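Local coordinates for cell wall binding protein cwp8 (Peptoclostridium difficile, PDB 5J6Q) that probably fixes itself to the bacterial cell wall, as a component of the S-layer, through three CWB2 modules, at residues D320-G325 / N425-A430; S328-S333 / K410-T415. All coordinates share one frame; numbering follows the deposited sequence.

Overall arrangement
Both contacts join the first CWB2 module to the second and belong to one interface. Helices 322-327 and 329-334 follow each other directly in the chain: the first meets residues 425-430 in contact 1, the second meets residues 410-415 in contact 2. The contact centres lie about 17 Å apart, and a hydrogen bond from Ser-328 OG to Asp-324 O ties their first segments together. Contact 1 sets the starts of two helices against each other, close to the third CWB2 module. Contact 2 packs a helix side against the loop leading into strand 418-423. Both are packing interfaces, consistent with the modules forming one compact anchoring unit.

Contact 1: residues D320-G325 / N425-A430; sequences DAIVDG and NGEADA
The carboxylate of Glu-427 is the one flat side-chain group in this contact, and Ile-322 and Val-323 meet it from different directions. Ile-322 lies to one face, displaced toward the OE1 side, its CB 4.0 Å from Glu-427 OE1. Val-323 comes instead about 19° out of the carboxylate plane, with CG2 3.5 Å from Glu-427 OE1. The aliphatic part of the glutamate is used as well: Ile-322 CG2 rests 3.6 Å from Glu-427 CB, and both hydrophobic chains cross the glutamate at about a right angle. Glu-427 holds CG between its backbone N and carbonyl carbon (chi1 66°), then bends at the next bond, which brings OE1 back to the valine. The other oxygen, OE2, is hydrogen-bonded to Asn-527 in a loop, so the carboxylate keeps a polar partner beside this apolar surface. Two helix starts meet here, with Ala-321 and Gly-426 as their N-caps, and the positive ends of the helices would probably favour the charge of Glu-427. Farther along helix 322-327, Leu-326 touches both Glu-427 and Ala-430. Ile-322 also packs on Val-531 and Leu-534 of helix 531-542, so all three CWB2 modules converge around this point.

Contact 2: residues S328-S333 / K410-T415; sequences SAPLAS and KQLKDT
Leu-412 sends one methyl, CD2, onto the backbone of helix 329-334, where it lies over the face of the peptide joining Pro-330 to Leu-331, tilted about 20° from the normal. CD2 is 3.7 Å from Pro-330 C and equally close to Leu-331 N. The flanking side chains close around the same methyl: Pro-330 CB and Leu-331 CD1 each lie 4.1 Å from Leu-412 CD2. Leu-331, whose CG is turned opposite its backbone N (chi1 -179°), also brings CD1 within 4.1 Å of Gln-411 CB. Beyond this shell, polar bonds hold segment 410-415. Gln-411 bends at chi2, turning its amide away from the helix, and NE2 is hydrogen-bonded to Glu-394; the backbone N of Lys-413 is bonded to the side chain of Gln-334. On the helix side, Ala-332 N bonds to Ser-328 O at 2.8 Å, while Leu-331 packs inward on Ile-315 of strand 313-318 and Ala-329 meets helices 434-438 and 531-542. The direct touch is thus wholly van der Waals in character, its gain coming from burying Leu-412, Pro-330 and Leu-331, whereas hydrogen bonds around the patch probably help to place the segment.

Contact 1: residues D320-G325 / N425-A430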
loop_
_atom_site.group_PDB
_atom_site.type_symbol
_atom_site.label_atom_id
_atom_site.label_comp_id
_atom_site.label_asym_id
_atom_site.label_seq_id
_atom_site.Cartn_x
_atom_site.Cartn_y
_atom_site.Cartn_z
ATOM N N ASP A 320 -30.406 -9.457 -1.706
ATOM C CA ASP A 320 -30.550 -9.676 -3.133
ATOM C C ASP A 320 -31.675 -8.800 -3.764
ATOM O O ASP A 320 -31.934 -8.912 -4.964
ATOM C CB ASP A 320 -30.919 -11.157 -3.383
ATOM C CG ASP A 320 -29.976 -12.152 -2.765
ATOM O OD1 ASP A 320 -28.734 -11.939 -2.853
ATOM O OD2 ASP A 320 -30.468 -13.144 -2.195
ATOM N N ALA A 321 -32.315 -7.969 -2.970
ATOM C CA ALA A 321 -33.448 -7.127 -3.375
ATOM C C ALA A 321 -33.007 -5.894 -4.135
ATOM O O ALA A 321 -33.090 -4.744 -3.665
ATOM C CB ALA A 321 -34.241 -6.721 -2.138
ATOM N N ILE A 322 -32.581 -6.128 -5.353
ATOM C CA ILE A 322 -32.069 -5.055 -6.189
ATOM C C ILE A 322 -33.126 -4.019 -6.458
ATOM O O ILE A 322 -32.835 -2.812 -6.321
ATOM C CB ILE A 322 -31.514 -5.653 -7.499
ATOM C CG1 ILE A 322 -30.452 -6.653 -7.132
ATOM C CG2 ILE A 322 -30.970 -4.586 -8.400
ATOM C CD1 ILE A 322 -29.311 -5.971 -6.290
ATOM N N VAL A 323 -34.364 -4.443 -6.817
ATOM C CA VAL A 323 -35.324 -3.360 -7.135
ATOM C C VAL A 323 -35.734 -2.526 -5.909
ATOM O O VAL A 323 -35.829 -1.299 -6.030
ATOM C CB VAL A 323 -36.570 -3.923 -7.866
ATOM C CG1 VAL A 323 -37.708 -2.912 -7.870
ATOM C CG2 VAL A 323 -36.209 -4.301 -9.302
ATOM N N ASP A 324 -35.971 -3.157 -4.759
ATOM C CA ASP A 324 -36.369 -2.395 -3.588
ATOM C C ASP A 324 -35.223 -1.494 -3.213
ATOM O O ASP A 324 -35.424 -0.340 -2.814
ATOM C CB ASP A 324 -36.685 -3.335 -2.408
ATOM C CG ASP A 324 -37.661 -4.450 -2.725
ATOM O OD1 ASP A 324 -38.446 -4.297 -3.676
ATOM O OD2 ASP A 324 -37.635 -5.490 -2.006
ATOM N N GLY A 325 -33.999 -2.027 -3.319
ATOM C CA GLY A 325 -32.836 -1.238 -2.996
ATOM C C GLY A 325 -32.606 -0.030 -3.890
ATOM O O GLY A 325 -32.404 1.064 -3.387
ATOM N N ASN A 425 -38.603 -5.495 -14.604
ATOM C CA ASN A 425 -37.461 -6.333 -15.005
ATOM C C ASN A 425 -36.262 -5.445 -15.428
ATOM O O ASN A 425 -35.314 -5.951 -16.025
ATOM C CB ASN A 425 -37.837 -7.252 -16.221
ATOM C CG ASN A 425 -38.161 -6.457 -17.498
ATOM O OD1 ASN A 425 -38.032 -5.212 -17.530
ATOM N ND2 ASN A 425 -38.577 -7.104 -18.621
ATOM N N GLY A 426 -36.288 -4.125 -15.142
ATOM C CA GLY A 426 -35.203 -3.291 -15.645
ATOM C C GLY A 426 -34.210 -2.823 -14.624
ATOM O O GLY A 426 -33.764 -1.663 -14.717
ATOM N N GLU A 427 -33.815 -3.684 -13.674
ATOM C CA GLU A 427 -32.913 -3.143 -12.623
ATOM C C GLU A 427 -31.486 -2.711 -13.106
ATOM O O GLU A 427 -30.957 -1.768 -12.583
ATOM C CB GLU A 427 -32.779 -4.116 -11.469
ATOM C CG GLU A 427 -32.087 -5.409 -11.813
ATOM C CD GLU A 427 -32.963 -6.609 -11.524
ATOM O OE1 GLU A 427 -33.879 -6.481 -10.679
ATOM O OE2 GLU A 427 -32.744 -7.676 -12.156
ATOM N N ALA A 428 -30.913 -3.383 -14.059
ATOM C CA ALA A 428 -29.623 -3.021 -14.551
ATOM C C ALA A 428 -29.685 -1.640 -15.285
ATOM O O ALA A 428 -28.642 -1.027 -15.309
ATOM C CB ALA A 428 -29.168 -4.068 -15.509
ATOM N N ASP A 429 -30.884 -1.211 -15.905
ATOM C CA ASP A 429 -31.033 0.117 -16.554
ATOM C C ASP A 429 -31.375 1.136 -15.520
ATOM O O ASP A 429 -30.983 2.314 -15.629
ATOM C CB ASP A 429 -32.184 0.196 -17.591
ATOM C CG ASP A 429 -31.876 -0.492 -18.877
ATOM O OD1 ASP A 429 -30.650 -0.735 -19.171
ATOM O OD2 ASP A 429 -32.814 -0.792 -19.607
ATOM N N ALA A 430 -32.169 0.700 -14.551
ATOM C CA ALA A 430 -32.685 1.551 -13.497
ATOM C C ALA A 430 -31.637 2.063 -12.571
ATOM O O ALA A 430 -31.641 3.262 -12.317
ATOM C CB ALA A 430 -33.736 0.794 -12.719
#

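Contact 2: residues S328-S333 / K410-T415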
loop_
_atom_site.group_PDB
_atom_site.type_symbol
_atom_site.label_atom_id
_atom_site.label_comp_id
_atom_site.label_asym_id
_atom_site.label_seq_id
_atom_site.Cartn_x
_atom_site.Cartn_y
_atom_site.Cartn_z
ATOM N N SER A 328 -34.907 2.461 -3.185
ATOM C CA SER A 328 -34.712 3.088 -1.865
ATOM C C SER A 328 -33.710 4.243 -1.798
ATOM O O SER A 328 -33.512 4.777 -0.690
ATOM C CB SER A 328 -34.267 2.041 -0.867
ATOM O OG SER A 328 -35.305 1.084 -0.752
ATOM N N ALA A 329 -33.110 4.653 -2.934
ATOM C CA ALA A 329 -32.061 5.670 -2.868
ATOM C C ALA A 329 -32.565 7.040 -2.458
ATOM O O ALA A 329 -31.876 7.626 -1.618
ATOM C CB ALA A 329 -31.332 5.780 -4.222
ATOM N N PRO A 330 -33.665 7.612 -3.069
ATOM C CA PRO A 330 -34.101 8.948 -2.603
ATOM C C PRO A 330 -34.572 8.856 -1.152
ATOM O O PRO A 330 -34.551 9.848 -0.494
ATOM C CB PRO A 330 -35.178 9.333 -3.621
ATOM C CG PRO A 330 -35.593 8.039 -4.212
ATOM C CD PRO A 330 -34.370 7.254 -4.319
ATOM N N LEU A 331 -34.972 7.660 -0.679
ATOM C CA LEU A 331 -35.440 7.458 0.656
ATOM C C LEU A 331 -34.265 7.505 1.625
ATOM O O LEU A 331 -34.363 8.248 2.629
ATOM C CB LEU A 331 -36.195 6.106 0.841
ATOM C CG LEU A 331 -36.688 5.974 2.283
ATOM C CD1 LEU A 331 -37.461 7.299 2.647
ATOM C CD2 LEU A 331 -37.532 4.824 2.499
ATOM N N ALA A 332 -33.146 6.718 1.335
ATOM C CA ALA A 332 -31.961 6.797 2.190
ATOM C C ALA A 332 -31.392 8.222 2.153
ATOM O O ALA A 332 -30.850 8.679 3.163
ATOM C CB ALA A 332 -30.869 5.824 1.752
ATOM N N SER A 333 -31.482 8.907 1.036
ATOM C CA SER A 333 -30.902 10.253 0.990
ATOM C C SER A 333 -31.764 11.211 1.788
ATOM O O SER A 333 -31.236 12.112 2.451
ATOM C CB SER A 333 -30.838 10.765 -0.449
ATOM O OG SER A 333 -29.624 10.425 -1.101
ATOM N N LYS A 410 -44.385 6.812 -1.344
ATOM C CA LYS A 410 -45.219 7.538 -0.388
ATOM C C LYS A 410 -44.453 8.074 0.832
ATOM O O LYS A 410 -44.857 9.101 1.382
ATOM C CB LYS A 410 -46.358 6.632 0.071
ATOM C CG LYS A 410 -47.470 6.527 -0.951
ATOM C CD LYS A 410 -48.764 6.028 -0.289
ATOM C CE LYS A 410 -49.335 4.834 -1.017
ATOM N NZ LYS A 410 -49.742 3.743 -0.076
ATOM N N GLN A 411 -43.361 7.383 1.255
ATOM C CA GLN A 411 -42.519 7.803 2.384
ATOM C C GLN A 411 -41.680 9.041 2.032
ATOM O O GLN A 411 -40.995 9.589 2.897
ATOM C CB GLN A 411 -41.556 6.689 2.801
ATOM C CG GLN A 411 -42.239 5.470 3.365
ATOM C CD GLN A 411 -42.548 5.660 4.836
ATOM O OE1 GLN A 411 -42.237 6.728 5.461
ATOM N NE2 GLN A 411 -43.131 4.621 5.424
ATOM N N LEU A 412 -41.722 9.473 0.797
ATOM C CA LEU A 412 -40.977 10.658 0.369
ATOM C C LEU A 412 -41.911 11.880 0.506
ATOM O O LEU A 412 -43.112 11.697 0.618
ATOM C CB LEU A 412 -40.518 10.572 -1.125
ATOM C CG LEU A 412 -39.618 9.364 -1.562
ATOM C CD1 LEU A 412 -39.388 9.475 -3.098
ATOM C CD2 LEU A 412 -38.201 9.354 -0.849
ATOM N N LYS A 413 -41.379 13.102 0.487
ATOM C CA LYS A 413 -42.205 14.302 0.532
ATOM C C LYS A 413 -42.771 14.592 -0.881
ATOM O O LYS A 413 -42.003 14.583 -1.842
ATOM C CB LYS A 413 -41.361 15.491 1.016
ATOM C CG LYS A 413 -40.844 15.314 2.439
ATOM C CD LYS A 413 -39.348 15.602 2.531
ATOM C CE LYS A 413 -39.054 17.085 2.573
ATOM N NZ LYS A 413 -39.055 17.689 1.210
ATOM N N ASP A 414 -44.097 14.842 -1.004
ATOM C CA ASP A 414 -44.785 15.130 -2.268
ATOM C C ASP A 414 -44.351 16.438 -2.935
ATOM O O ASP A 414 -44.830 16.760 -4.017
ATOM C CB ASP A 414 -46.293 15.203 -2.013
ATOM C CG ASP A 414 -46.636 16.083 -0.828
ATOM O OD1 ASP A 414 -47.220 15.562 0.142
ATOM O OD2 ASP A 414 -46.306 17.296 -0.869
ATOM N N THR A 415 -43.459 17.189 -2.306
ATOM C CA THR A 415 -42.983 18.464 -2.830
ATOM C C THR A 415 -42.014 18.290 -4.006
ATOM O O THR A 415 -41.414 19.274 -4.458
ATOM C CB THR A 415 -42.303 19.204 -1.682
ATOM O OG1 THR A 415 -41.445 18.274 -1.006
ATOM C CG2 THR A 415 -43.311 19.769 -0.692
#